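Local coordinates for protein eukaryotic translation initiation factor 4 gamma 5 (Trypanosoma cruzi, PDB 6OZU) that probably serves in translation initiation as an eIF4G-type scaffold whose helical MIF4G domain offers a docking surface for partner initiation factors, at residues R5-E10 / Q44-V49; G16-G21 / P64-L69; K68-L73 / H145-E150; V152-L157 / R202-E207. All blocks are in the same frame, centred on the assembly; numbering follows the deposited sequence. Where two conformers were deposited one is given.

The four contacts sample an all-helical MIF4G domain. Interactions 1 and 2 interleave along the chain and both draw on helix 6-17, which meets helix 40-53 near its start and helix 63-76 just past its end; their centres lie about 16 Å apart. Helix 63-76 then carries interaction 3, which begins where interaction 2 ends, about 13 Å away between centres, with Lys68 and Leu69 common to both. Interaction 4 follows in series, its centre about 18 Å from that of interaction 3 and 31 Å from that of interaction 1, and joins helices 150-162 and 194-208 across the chain's centre from the first two. Interactions 3 and 4 touch through Glu150 on Val204 and Val148 on Val153, consistent with a helical-repeat solenoid.

Interaction 1 (R5-E10 / Q44-V49); sequences RKLHNE and QDVIQV
His8 turns the edge of its imidazole to the carboxylate of Asp45, and the two side chains cross at about a right angle. The donor is ND1, which gives its hydrogen to OD2 of Asp45 at 2.8 Å with an N-H...O angle of 156°. The oxygen lies almost exactly in the ring plane and receives the bond on its syn lone pair, although ring and carboxylate planes are turned 43° from each other. A second, weak bond runs from the same ND1 to OD1 of Asp45. His8 reaches across because its CG is anti to the backbone N, which carries the ring toward helix 40-53.

Arg5 approaches the same carboxylate differently. Its chain slides past Asp45 in the opposite direction, bends at CG-CD, and lays one guanidinium face over Asp45 CB. NH1 stands 3.3 Å from Asp45 OD1, but this oxygen is well out of the guanidinium plane, so the salt bridge is one of charge without a directed N-H. Two basic groups thus address one acid, which would tend to favour its ionised state.

Next to this polar group, CD2 of Leu7 meets CG2 of Val46 at 3.7 Å, the side chains again crossing nearly perpendicularly. CG2 of Val49 comes obliquely to the imidazole of His8, and Val49 also touches Leu12 and Leu15 further along helix 6-17. With axes 9.6 Å apart and only 27° from parallel, this is near-parallel helix packing with a His-carboxylate hydrogen bond beside its apolar contacts, set within the helical MIF4G fold.

Interaction 2 (G16-G21 / P64-L69); sequences GRVGEG and PYYVKL
Tyr65 supplies the broadest surface to residues 18-20, and it is the first residue of 64-69 to meet them. Its CB packs against both methyls of Val18, 4.0 Å from CG2, while the ring extends along the departing chain. Gly19 C sits over one face of that ring, 3.9 Å from Tyr65 CE1 and displaced toward the rim, so on that face the ring meets backbone of Gly19. Beyond it, OH of Tyr65 lies 3.3 Å from CB of Glu20; the carboxylate of Glu20 leads away, its plane nearly perpendicular to the ring at 84°.

Tyr66 comes next and presents its ring obliquely to Val18, CE1 standing 3.9 Å from Val18 CG1. The polar end of this tyrosine looks elsewhere, for its hydroxyl is hydrogen-bonded to NZ of Lys53. The contact therefore belongs to the turn between the first two helices of the MIF4G domain: Val18 is where the chain leaves helical geometry after helix 6-17, and Asn22 holds the turn by bonding Arg17 O and Gly19 N.

One turn of helix beyond Tyr65, Leu69 reaches toward Val18 tip to tip, CD1 to CG2 at 4.1 Å. The valine can serve all three residues because its methyls, both near Tyr65 CB, diverge: CG1, between backbone N and carbonyl carbon (chi1 77°), goes on to Tyr66, and CG2 to Leu69. Leu23 and Met26 of helix 23-31 also pack on Val18.

Interaction 3 (K68-L73 / H145-E150); sequences KLVVSL and HGLVRE
With chi4 of Lys68 bent to 66° after an extended run from CA to CE, the ammonium group curls round to His145. The histidine answers with CG anti to its carbonyl carbon (chi1 -66°), which swings the imidazole toward helix 63-76. Lys68 NZ consequently donates to His145 NE2 at 3.0 Å, lying only 3° out of the ring plane, and Lys68 CG also meets the ring at its edge, 3.5 Å from the same nitrogen. Because NE2 is the acceptor here, it should carry no proton; the nearby lysine charge would be expected to favour that neutral form of the ring. NZ has a second, weak bond to Pro64 O.

Val71 lies one turn on from Lys68 and crosses the histidine side chain at about a right angle, its CG2 packing 3.8 Å from His145 CB. The same methyl touches Leu147, whose CD1 is 3.8 Å away; this CD1 also rests 3.8 Å from CG1 of Val70. A leucine end is thus received by two successive valines, while Val67 and Ile74 extend the apolar surface around it.

Gly146, with positive phi, separates the two contacting residues as the C-prime position of a Schellman motif: Leu147 N bonds to Leu142 O and Gly146 N to Phe143 O. The arrangement is that of a Schellman-terminated helix, 118-144, whose exit loop packs on a neighbouring helix within the MIF4G fold.

Interaction 4 (V152-L157 / R202-E207); sequences VVLHVL and RAVLEE
Apolar packing dominates, and Val204 is its focus. Leu157 crosses this valine at about a right angle, bringing CD1 to within 3.6 Å of Val204 CG1. That methyl extends to the partner helix because it is anti to the backbone N (chi1 166°), and it also lies 3.8 Å from CA of Leu154, close against the backbone of the facing helix. Val153 is a looser neighbour, its CG1 4.5 Å from Val204 CG1. CD1 of Leu157 also approaches CD2 of Leu205 at 4.0 Å; the two leucines meet at an oblique angle, and Leu205 sets out away from helix 150-162 before its end comes back nearer.

These residues join helices 150-162 and 194-208 of the MIF4G domain, whose segments run in broadly the same direction, 45° from parallel, with axes 9.8 Å apart. Leucine and valine side chains fill the interface, and helix 173-186, the connecting element, adds Phe179, against Leu157 and Leu205, and Leu182, against Leu157.

Contacts of apolar groups with polar atoms or a polar side chain involve Leu154. Its CD1 rests 3.7 Å from the backbone O of Val204 and beside Glu207 CB. The other methyl, CD2, is 3.8 Å from Glu207 OE1, a van der Waals approach as the glutamate chain crosses the leucine nearly perpendicularly. Glu207 is exposed, whereas Val204 and Leu157 are buried. Met211, in the loop after helix 194-208, also touches Leu154.

Interaction 1 (R5-E10 / Q44-V49)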
loop_
_atom_site.group_PDB
_atom_site.type_symbol
_atom_site.label_atom_id
_atom_site.label_comp_id
_atom_site.label_asym_id
_atom_site.label_seq_id
_atom_site.Cartn_x
_atom_site.Cartn_y
_atom_site.Cartn_z
ATOM N N ARG A 5 19.358 0.207 -19.976
ATOM C CA ARG A 5 18.494 -0.878 -20.434
ATOM C C ARG A 5 17.312 -0.328 -21.253
ATOM O O ARG A 5 16.668 0.646 -20.838
ATOM C CB ARG A 5 18.005 -1.710 -19.231
ATOM C CG ARG A 5 17.143 -2.929 -19.588
ATOM C CD ARG A 5 16.370 -3.445 -18.387
ATOM N NE ARG A 5 17.157 -4.385 -17.586
ATOM C CZ ARG A 5 17.799 -4.071 -16.464
ATOM N NH1 ARG A 5 17.761 -2.828 -15.995
ATOM N NH2 ARG A 5 18.484 -4.993 -15.804
ATOM N N LYS A 6 17.030 -0.980 -22.404
ATOM C CA LYS A 6 15.949 -0.653 -23.341
ATOM C C LYS A 6 14.556 -0.817 -22.697
ATOM O O LYS A 6 13.762 0.135 -22.714
ATOM C CB LYS A 6 16.073 -1.499 -24.623
ATOM N N LEU A 7 14.291 -2.001 -22.084
ATOM C CA LEU A 7 13.026 -2.310 -21.404
ATOM C C LEU A 7 12.756 -1.397 -20.192
ATOM O O LEU A 7 11.593 -1.098 -19.912
ATOM C CB LEU A 7 12.974 -3.791 -21.004
ATOM C CG LEU A 7 11.665 -4.343 -20.435
ATOM C CD1 LEU A 7 10.636 -4.576 -21.532
ATOM C CD2 LEU A 7 11.921 -5.608 -19.675
ATOM N N HIS A 8 13.825 -0.941 -19.503
ATOM C CA HIS A 8 13.767 -0.044 -18.341
ATOM C C HIS A 8 13.135 1.304 -18.705
ATOM O O HIS A 8 12.193 1.747 -18.040
ATOM C CB HIS A 8 15.188 0.151 -17.761
ATOM C CG HIS A 8 15.290 1.156 -16.650
ATOM N ND1 HIS A 8 15.188 0.783 -15.325
ATOM C CD2 HIS A 8 15.514 2.492 -16.709
ATOM C CE1 HIS A 8 15.334 1.898 -14.623
ATOM N NE2 HIS A 8 15.517 2.954 -15.412
ATOM N N ASN A 9 13.673 1.952 -19.753
ATOM C CA ASN A 9 13.255 3.277 -20.223
ATOM C C ASN A 9 11.834 3.296 -20.790
ATOM O O ASN A 9 11.113 4.274 -20.574
ATOM C CB ASN A 9 14.270 3.839 -21.236
ATOM C CG ASN A 9 15.705 3.921 -20.743
ATOM O OD1 ASN A 9 15.990 4.346 -19.625
ATOM N ND2 ASN A 9 16.646 3.530 -21.582
ATOM N N GLU A 10 11.435 2.216 -21.504
ATOM C CA GLU A 10 10.107 2.071 -22.111
ATOM C C GLU A 10 8.995 2.056 -21.052
ATOM O O GLU A 10 7.948 2.687 -21.247
ATOM C CB GLU A 10 10.048 0.839 -23.023
ATOM C CG GLU A 10 10.699 1.061 -24.379
ATOM C CD GLU A 10 10.743 -0.129 -25.322
ATOM O OE1 GLU A 10 11.006 -1.259 -24.852
ATOM O OE2 GLU A 10 10.544 0.075 -26.542
ATOM N N GLN A 44 12.397 -8.123 -12.903
ATOM C CA GLN A 44 12.569 -7.621 -11.530
ATOM C C GLN A 44 12.755 -6.097 -11.520
ATOM O O GLN A 44 12.250 -5.417 -10.623
ATOM C CB GLN A 44 13.759 -8.315 -10.853
ATOM C CG GLN A 44 13.677 -8.376 -9.337
ATOM C CD GLN A 44 14.590 -9.445 -8.784
ATOM O OE1 GLN A 44 14.317 -10.644 -8.890
ATOM N NE2 GLN A 44 15.708 -9.045 -8.197
ATOM N N ASP A 45 13.448 -5.573 -12.550
ATOM C CA ASP A 45 13.710 -4.151 -12.756
ATOM C C ASP A 45 12.414 -3.399 -13.055
ATOM O O ASP A 45 12.213 -2.327 -12.492
ATOM C CB ASP A 45 14.729 -3.953 -13.880
ATOM C CG ASP A 45 15.098 -2.511 -14.100
ATOM O OD1 ASP A 45 15.949 -1.996 -13.347
ATOM O OD2 ASP A 45 14.536 -1.897 -15.025
ATOM N N VAL A 46 11.527 -3.967 -13.903
ATOM C CA VAL A 46 10.228 -3.375 -14.250
ATOM C C VAL A 46 9.391 -3.173 -12.984
ATOM O O VAL A 46 8.795 -2.110 -12.801
ATOM C CB VAL A 46 9.460 -4.211 -15.318
ATOM C CG1 VAL A 46 8.024 -3.702 -15.511
ATOM C CG2 VAL A 46 10.205 -4.222 -16.647
ATOM N N ILE A 47 9.363 -4.194 -12.108
ATOM C CA ILE A 47 8.590 -4.158 -10.869
ATOM C C ILE A 47 9.221 -3.147 -9.902
ATOM O O ILE A 47 8.481 -2.349 -9.337
ATOM C CB ILE A 47 8.352 -5.588 -10.278
ATOM C CG1 ILE A 47 7.666 -6.519 -11.305
ATOM C CG2 ILE A 47 7.580 -5.565 -8.946
ATOM C CD1 ILE A 47 6.358 -6.011 -11.950
ATOM N N GLN A 48 10.577 -3.127 -9.799
ATOM C CA GLN A 48 11.350 -2.204 -8.956
ATOM C C GLN A 48 11.087 -0.742 -9.376
ATOM O O GLN A 48 10.848 0.101 -8.516
ATOM C CB GLN A 48 12.857 -2.551 -9.023
ATOM C CG GLN A 48 13.776 -1.682 -8.148
ATOM C CD GLN A 48 14.230 -2.352 -6.863
ATOM O OE1 GLN A 48 14.721 -3.490 -6.856
ATOM N NE2 GLN A 48 14.098 -1.645 -5.745
ATOM N N VAL A 49 11.079 -0.466 -10.693
ATOM C CA VAL A 49 10.833 0.856 -11.281
ATOM C C VAL A 49 9.454 1.394 -10.896
ATOM O O VAL A 49 9.356 2.517 -10.394
ATOM C CB VAL A 49 11.084 0.848 -12.825
ATOM C CG1 VAL A 49 10.410 2.030 -13.531
ATOM C CG2 VAL A 49 12.567 0.840 -13.118
#

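Interaction 2 (G16-G21 / P64-L69)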
loop_
_atom_site.group_PDB
_atom_site.type_symbol
_atom_site.label_atom_id
_atom_site.label_comp_id
_atom_site.label_asym_id
_atom_site.label_seq_id
_atom_site.Cartn_x
_atom_site.Cartn_y
_atom_site.Cartn_z
ATOM N N GLY A 16 5.231 7.820 -17.260
ATOM C CA GLY A 16 5.212 9.253 -17.496
ATOM C C GLY A 16 3.908 9.692 -18.142
ATOM O O GLY A 16 3.142 10.441 -17.522
ATOM N N ARG A 17 3.615 9.190 -19.378
ATOM C CA ARG A 17 2.396 9.548 -20.127
ATOM C C ARG A 17 1.064 9.016 -19.542
ATOM O O ARG A 17 0.018 9.438 -20.018
ATOM C CB ARG A 17 2.467 9.203 -21.640
ATOM C CG ARG A 17 3.350 8.051 -22.073
ATOM C CD ARG A 17 3.596 8.051 -23.579
ATOM N NE ARG A 17 4.185 6.786 -24.042
ATOM C CZ ARG A 17 5.453 6.628 -24.418
ATOM N NH1 ARG A 17 5.889 5.440 -24.813
ATOM N NH2 ARG A 17 6.290 7.657 -24.405
ATOM N N VAL A 18 1.072 8.159 -18.511
ATOM C CA VAL A 18 -0.173 7.590 -17.990
ATOM C C VAL A 18 -1.010 8.632 -17.186
ATOM O O VAL A 18 -0.497 9.381 -16.343
ATOM C CB VAL A 18 0.019 6.228 -17.241
ATOM C CG1 VAL A 18 0.600 6.402 -15.839
ATOM C CG2 VAL A 18 -1.274 5.425 -17.207
ATOM N N GLY A 19 -2.294 8.657 -17.533
ATOM C CA GLY A 19 -3.347 9.486 -16.956
ATOM C C GLY A 19 -4.720 8.866 -17.158
ATOM O O GLY A 19 -4.837 7.785 -17.755
ATOM N N GLU A 20 -5.771 9.549 -16.651
ATOM C CA GLU A 20 -7.175 9.118 -16.728
ATOM C C GLU A 20 -7.628 8.828 -18.178
ATOM O O GLU A 20 -8.129 7.727 -18.461
ATOM C CB GLU A 20 -8.081 10.166 -16.056
ATOM C CG GLU A 20 -9.554 9.785 -15.923
ATOM C CD GLU A 20 -10.515 10.960 -15.876
ATOM O OE1 GLU A 20 -10.520 11.756 -16.845
ATOM O OE2 GLU A 20 -11.280 11.077 -14.889
ATOM N N GLY A 21 -7.374 9.789 -19.067
ATOM C CA GLY A 21 -7.738 9.722 -20.475
ATOM C C GLY A 21 -7.091 8.631 -21.305
ATOM O O GLY A 21 -7.781 8.007 -22.120
ATOM N N PRO A 64 -2.625 5.456 -8.434
ATOM C CA PRO A 64 -3.636 4.437 -8.789
ATOM C C PRO A 64 -3.476 3.935 -10.224
ATOM O O PRO A 64 -3.834 2.795 -10.500
ATOM C CB PRO A 64 -4.972 5.171 -8.621
ATOM C CG PRO A 64 -4.685 6.344 -7.773
ATOM C CD PRO A 64 -3.272 6.733 -8.060
ATOM N N TYR A 65 -2.922 4.782 -11.126
ATOM C CA TYR A 65 -2.705 4.416 -12.528
ATOM C C TYR A 65 -1.537 3.461 -12.686
ATOM O O TYR A 65 -1.613 2.584 -13.537
ATOM C CB TYR A 65 -2.552 5.647 -13.442
ATOM C CG TYR A 65 -3.751 6.562 -13.391
ATOM C CD1 TYR A 65 -4.943 6.220 -14.028
ATOM C CD2 TYR A 65 -3.718 7.749 -12.661
ATOM C CE1 TYR A 65 -6.066 7.041 -13.949
ATOM C CE2 TYR A 65 -4.831 8.582 -12.580
ATOM C CZ TYR A 65 -6.002 8.229 -13.232
ATOM O OH TYR A 65 -7.104 9.040 -13.146
ATOM N N TYR A 66 -0.455 3.641 -11.880
ATOM C CA TYR A 66 0.737 2.790 -11.868
ATOM C C TYR A 66 0.319 1.410 -11.418
ATOM O O TYR A 66 0.702 0.409 -12.035
ATOM C CB TYR A 66 1.804 3.308 -10.883
ATOM C CG TYR A 66 2.302 4.709 -11.129
ATOM C CD1 TYR A 66 2.322 5.250 -12.412
ATOM C CD2 TYR A 66 2.786 5.486 -10.086
ATOM C CE1 TYR A 66 2.802 6.537 -12.647
ATOM C CE2 TYR A 66 3.217 6.794 -10.299
ATOM C CZ TYR A 66 3.244 7.309 -11.586
ATOM O OH TYR A 66 3.697 8.587 -11.803
ATOM N N VAL A 67 -0.480 1.375 -10.338
ATOM C CA VAL A 67 -1.030 0.183 -9.711
ATOM C C VAL A 67 -2.003 -0.520 -10.692
ATOM O O VAL A 67 -1.968 -1.746 -10.790
ATOM C CB VAL A 67 -1.615 0.551 -8.316
ATOM C CG1 VAL A 67 -2.513 -0.527 -7.770
ATOM C CG2 VAL A 67 -0.502 0.839 -7.315
ATOM N N LYS A 68 -2.779 0.252 -11.492
ATOM C CA LYS A 68 -3.687 -0.293 -12.517
ATOM C C LYS A 68 -2.939 -0.918 -13.713
ATOM O O LYS A 68 -3.499 -1.781 -14.399
ATOM C CB LYS A 68 -4.690 0.763 -12.990
ATOM C CG LYS A 68 -5.874 0.921 -12.050
ATOM C CD LYS A 68 -6.804 2.042 -12.489
ATOM C CE LYS A 68 -7.808 2.381 -11.429
ATOM N NZ LYS A 68 -7.168 2.958 -10.228
ATOM N N LEU A 69 -1.680 -0.482 -13.951
ATOM C CA LEU A 69 -0.811 -0.993 -15.016
ATOM C C LEU A 69 -0.257 -2.348 -14.596
ATOM O O LEU A 69 -0.120 -3.231 -15.435
ATOM C CB LEU A 69 0.336 -0.012 -15.340
ATOM C CG LEU A 69 -0.021 1.245 -16.150
ATOM C CD1 LEU A 69 1.136 2.224 -16.171
ATOM C CD2 LEU A 69 -0.448 0.903 -17.583
#

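Interaction 3 (K68-L73 / H145-E150)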
loop_
_atom_site.group_PDB
_atom_site.type_symbol
_atom_site.label_atom_id
_atom_site.label_comp_id
_atom_site.label_asym_id
_atom_site.label_seq_id
_atom_site.Cartn_x
_atom_site.Cartn_y
_atom_site.Cartn_z
ATOM N N LYS A 68 -2.779 0.252 -11.492
ATOM C CA LYS A 68 -3.687 -0.293 -12.517
ATOM C C LYS A 68 -2.939 -0.918 -13.713
ATOM O O LYS A 68 -3.499 -1.781 -14.399
ATOM C CB LYS A 68 -4.690 0.763 -12.990
ATOM C CG LYS A 68 -5.874 0.921 -12.050
ATOM C CD LYS A 68 -6.804 2.042 -12.489
ATOM C CE LYS A 68 -7.808 2.381 -11.429
ATOM N NZ LYS A 68 -7.168 2.958 -10.228
ATOM N N LEU A 69 -1.680 -0.482 -13.951
ATOM C CA LEU A 69 -0.811 -0.993 -15.016
ATOM C C LEU A 69 -0.257 -2.348 -14.596
ATOM O O LEU A 69 -0.120 -3.231 -15.435
ATOM C CB LEU A 69 0.336 -0.012 -15.340
ATOM C CG LEU A 69 -0.021 1.245 -16.150
ATOM C CD1 LEU A 69 1.136 2.224 -16.171
ATOM C CD2 LEU A 69 -0.448 0.903 -17.583
ATOM N N VAL A 70 0.025 -2.516 -13.285
ATOM C CA VAL A 70 0.531 -3.749 -12.678
ATOM C C VAL A 70 -0.576 -4.823 -12.712
ATOM O O VAL A 70 -0.284 -5.977 -13.028
ATOM C CB VAL A 70 1.124 -3.510 -11.257
ATOM C CG1 VAL A 70 1.584 -4.823 -10.615
ATOM C CG2 VAL A 70 2.281 -2.512 -11.308
ATOM N N VAL A 71 -1.846 -4.425 -12.448
ATOM C CA VAL A 71 -3.020 -5.319 -12.513
ATOM C C VAL A 71 -3.163 -5.822 -13.960
ATOM O O VAL A 71 -3.362 -7.021 -14.180
ATOM C CB VAL A 71 -4.333 -4.637 -12.019
ATOM C CG1 VAL A 71 -5.546 -5.556 -12.204
ATOM C CG2 VAL A 71 -4.212 -4.209 -10.567
ATOM N N SER A 72 -3.021 -4.893 -14.930
ATOM C CA SER A 72 -3.101 -5.125 -16.370
ATOM C C SER A 72 -2.052 -6.160 -16.823
ATOM O O SER A 72 -2.369 -7.095 -17.572
ATOM C CB SER A 72 -2.919 -3.804 -17.111
ATOM O OG SER A 72 -2.930 -3.981 -18.516
ATOM N N LEU A 73 -0.817 -5.983 -16.322
ATOM C CA LEU A 73 0.353 -6.804 -16.583
ATOM C C LEU A 73 0.156 -8.239 -16.088
ATOM O O LEU A 73 0.493 -9.152 -16.822
ATOM C CB LEU A 73 1.586 -6.125 -15.950
ATOM C CG LEU A 73 2.941 -6.827 -15.973
ATOM C CD1 LEU A 73 3.409 -7.098 -17.390
ATOM C CD2 LEU A 73 3.984 -5.983 -15.247
ATOM N N HIS A 145 -6.456 -2.939 -5.128
ATOM C CA HIS A 145 -6.248 -3.534 -6.452
ATOM C C HIS A 145 -5.792 -5.010 -6.381
ATOM O O HIS A 145 -5.427 -5.586 -7.403
ATOM C CB HIS A 145 -5.286 -2.670 -7.271
ATOM C CG HIS A 145 -5.827 -1.319 -7.610
ATOM N ND1 HIS A 145 -6.200 -0.419 -6.627
ATOM C CD2 HIS A 145 -5.987 -0.730 -8.817
ATOM C CE1 HIS A 145 -6.613 0.668 -7.266
ATOM N NE2 HIS A 145 -6.490 0.538 -8.581
ATOM N N GLY A 146 -5.853 -5.595 -5.178
ATOM C CA GLY A 146 -5.520 -6.987 -4.882
ATOM C C GLY A 146 -4.091 -7.417 -5.155
ATOM O O GLY A 146 -3.833 -8.602 -5.371
ATOM N N LEU A 147 -3.152 -6.459 -5.123
ATOM C CA LEU A 147 -1.726 -6.669 -5.412
ATOM C C LEU A 147 -0.837 -6.945 -4.188
ATOM O O LEU A 147 0.343 -7.217 -4.370
ATOM C CB LEU A 147 -1.164 -5.466 -6.211
ATOM C CG LEU A 147 -1.715 -5.274 -7.600
ATOM C CD1 LEU A 147 -1.201 -3.995 -8.197
ATOM C CD2 LEU A 147 -1.393 -6.479 -8.493
ATOM N N VAL A 148 -1.367 -6.843 -2.972
ATOM C CA VAL A 148 -0.625 -7.087 -1.741
ATOM C C VAL A 148 -1.446 -8.028 -0.869
ATOM O O VAL A 148 -2.689 -7.934 -0.834
ATOM C CB VAL A 148 -0.179 -5.787 -1.011
ATOM C CG1 VAL A 148 -1.344 -5.062 -0.339
ATOM C CG2 VAL A 148 0.917 -6.073 -0.005
ATOM N N ARG A 149 -0.749 -8.940 -0.178
ATOM C CA ARG A 149 -1.358 -9.933 0.701
ATOM C C ARG A 149 -1.966 -9.257 1.924
ATOM O O ARG A 149 -1.379 -8.320 2.460
ATOM C CB ARG A 149 -0.303 -10.967 1.156
ATOM C CG ARG A 149 0.453 -11.696 0.047
ATOM C CD ARG A 149 1.802 -12.209 0.539
ATOM N NE ARG A 149 2.131 -13.488 -0.076
ATOM C CZ ARG A 149 3.230 -14.191 0.179
ATOM N NH1 ARG A 149 4.141 -13.731 1.034
ATOM N NH2 ARG A 149 3.439 -15.351 -0.430
ATOM N N GLU A 150 -3.118 -9.762 2.388
ATOM C CA GLU A 150 -3.830 -9.297 3.588
ATOM C C GLU A 150 -2.846 -9.283 4.790
ATOM O O GLU A 150 -2.883 -8.357 5.597
ATOM C CB GLU A 150 -5.011 -10.248 3.865
ATOM C CG GLU A 150 -6.266 -9.600 4.442
ATOM C CD GLU A 150 -7.381 -10.552 4.853
ATOM O OE1 GLU A 150 -8.056 -11.100 3.953
ATOM O OE2 GLU A 150 -7.601 -10.729 6.073
#

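Interaction 4 (V152-L157 / R202-E207)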
loop_
_atom_site.group_PDB
_atom_site.type_symbol
_atom_site.label_atom_id
_atom_site.label_comp_id
_atom_site.label_asym_id
_atom_site.label_seq_id
_atom_site.Cartn_x
_atom_site.Cartn_y
_atom_site.Cartn_z
ATOM N N VAL A 152 0.439 -8.684 4.775
ATOM C CA VAL A 152 1.365 -7.538 4.692
ATOM C C VAL A 152 0.710 -6.315 5.338
ATOM O O VAL A 152 1.338 -5.624 6.146
ATOM C CB VAL A 152 1.825 -7.251 3.234
ATOM C CG1 VAL A 152 2.693 -5.986 3.144
ATOM C CG2 VAL A 152 2.576 -8.454 2.656
ATOM N N VAL A 153 -0.568 -6.089 5.000
ATOM C CA VAL A 153 -1.402 -5.019 5.526
ATOM C C VAL A 153 -1.483 -5.133 7.057
ATOM O O VAL A 153 -1.215 -4.154 7.751
ATOM C CB VAL A 153 -2.794 -4.998 4.837
ATOM C CG1 VAL A 153 -3.610 -3.757 5.257
ATOM C CG2 VAL A 153 -2.639 -5.053 3.320
ATOM N N LEU A 154 -1.761 -6.343 7.563
ATOM C CA LEU A 154 -1.836 -6.653 8.986
ATOM C C LEU A 154 -0.522 -6.352 9.716
ATOM O O LEU A 154 -0.577 -5.719 10.774
ATOM C CB LEU A 154 -2.237 -8.119 9.182
ATOM C CG LEU A 154 -2.291 -8.645 10.622
ATOM C CD1 LEU A 154 -3.423 -8.004 11.421
ATOM C CD2 LEU A 154 -2.349 -10.148 10.643
ATOM N N HIS A 155 0.641 -6.797 9.152
ATOM C CA HIS A 155 1.990 -6.570 9.717
ATOM C C HIS A 155 2.347 -5.093 9.772
ATOM O O HIS A 155 2.966 -4.661 10.744
ATOM C CB HIS A 155 3.093 -7.357 8.966
ATOM C CG HIS A 155 4.448 -7.349 9.638
ATOM N ND1 HIS A 155 4.953 -8.479 10.264
ATOM C CD2 HIS A 155 5.376 -6.363 9.721
ATOM C CE1 HIS A 155 6.148 -8.135 10.725
ATOM N NE2 HIS A 155 6.439 -6.869 10.431
ATOM N N VAL A 156 1.948 -4.300 8.753
ATOM C CA VAL A 156 2.229 -2.859 8.734
ATOM C C VAL A 156 1.432 -2.166 9.851
ATOM O O VAL A 156 2.010 -1.379 10.611
ATOM C CB VAL A 156 1.960 -2.198 7.356
ATOM C CG1 VAL A 156 1.892 -0.668 7.465
ATOM C CG2 VAL A 156 2.982 -2.624 6.319
ATOM N N LEU A 157 0.105 -2.478 9.950
ATOM C CA LEU A 157 -0.820 -1.945 10.960
ATOM C C LEU A 157 -0.411 -2.315 12.387
ATOM O O LEU A 157 -0.627 -1.529 13.304
ATOM C CB LEU A 157 -2.276 -2.358 10.668
ATOM C CG LEU A 157 -2.905 -1.764 9.401
ATOM C CD1 LEU A 157 -4.303 -2.256 9.209
ATOM C CD2 LEU A 157 -2.895 -0.267 9.438
ATOM N N ARG A 202 -11.710 -5.067 7.015
ATOM C CA ARG A 202 -12.470 -5.217 8.266
ATOM C C ARG A 202 -11.920 -6.414 9.056
ATOM O O ARG A 202 -11.744 -6.311 10.268
ATOM C CB ARG A 202 -13.975 -5.363 7.970
ATOM C CG ARG A 202 -14.841 -5.451 9.200
ATOM C CD ARG A 202 -16.257 -5.877 8.870
ATOM N NE ARG A 202 -17.133 -5.843 10.040
ATOM C CZ ARG A 202 -17.303 -6.811 10.934
ATOM N NH1 ARG A 202 -16.578 -7.918 10.871
ATOM N NH2 ARG A 202 -18.167 -6.657 11.930
ATOM N N ALA A 203 -11.624 -7.516 8.356
ATOM C CA ALA A 203 -11.039 -8.748 8.895
ATOM C C ALA A 203 -9.662 -8.505 9.538
ATOM O O ALA A 203 -9.373 -9.082 10.586
ATOM C CB ALA A 203 -10.914 -9.780 7.791
ATOM N N VAL A 204 -8.829 -7.648 8.906
ATOM C CA VAL A 204 -7.494 -7.234 9.360
ATOM C C VAL A 204 -7.622 -6.501 10.698
ATOM O O VAL A 204 -6.881 -6.804 11.637
ATOM C CB VAL A 204 -6.763 -6.395 8.270
ATOM C CG1 VAL A 204 -5.535 -5.661 8.820
ATOM C CG2 VAL A 204 -6.358 -7.283 7.117
ATOM N N LEU A 205 -8.591 -5.575 10.792
ATOM C CA LEU A 205 -8.848 -4.827 12.014
ATOM C C LEU A 205 -9.372 -5.708 13.118
ATOM O O LEU A 205 -9.077 -5.428 14.274
ATOM C CB LEU A 205 -9.758 -3.603 11.791
ATOM C CG LEU A 205 -9.345 -2.604 10.702
ATOM C CD1 LEU A 205 -10.328 -1.480 10.643
ATOM C CD2 LEU A 205 -7.931 -2.067 10.920
ATOM N N GLU A 206 -10.110 -6.782 12.780
ATOM C CA GLU A 206 -10.629 -7.753 13.759
ATOM C C GLU A 206 -9.484 -8.585 14.332
ATOM O O GLU A 206 -9.534 -8.931 15.508
ATOM C CB GLU A 206 -11.705 -8.668 13.156
ATOM C CG GLU A 206 -13.072 -8.020 12.985
ATOM C CD GLU A 206 -13.910 -7.806 14.235
ATOM O OE1 GLU A 206 -14.519 -6.719 14.342
ATOM O OE2 GLU A 206 -13.967 -8.709 15.100
ATOM N N GLU A 207 -8.444 -8.889 13.515
ATOM C CA GLU A 207 -7.244 -9.606 13.944
ATOM C C GLU A 207 -6.427 -8.802 14.944
ATOM O O GLU A 207 -6.010 -9.349 15.961
ATOM C CB GLU A 207 -6.375 -10.005 12.760
ATOM C CG GLU A 207 -6.771 -11.337 12.184
ATOM C CD GLU A 207 -5.924 -11.818 11.028
ATOM O OE1 GLU A 207 -5.104 -12.745 11.233
ATOM O OE2 GLU A 207 -6.098 -11.275 9.912
#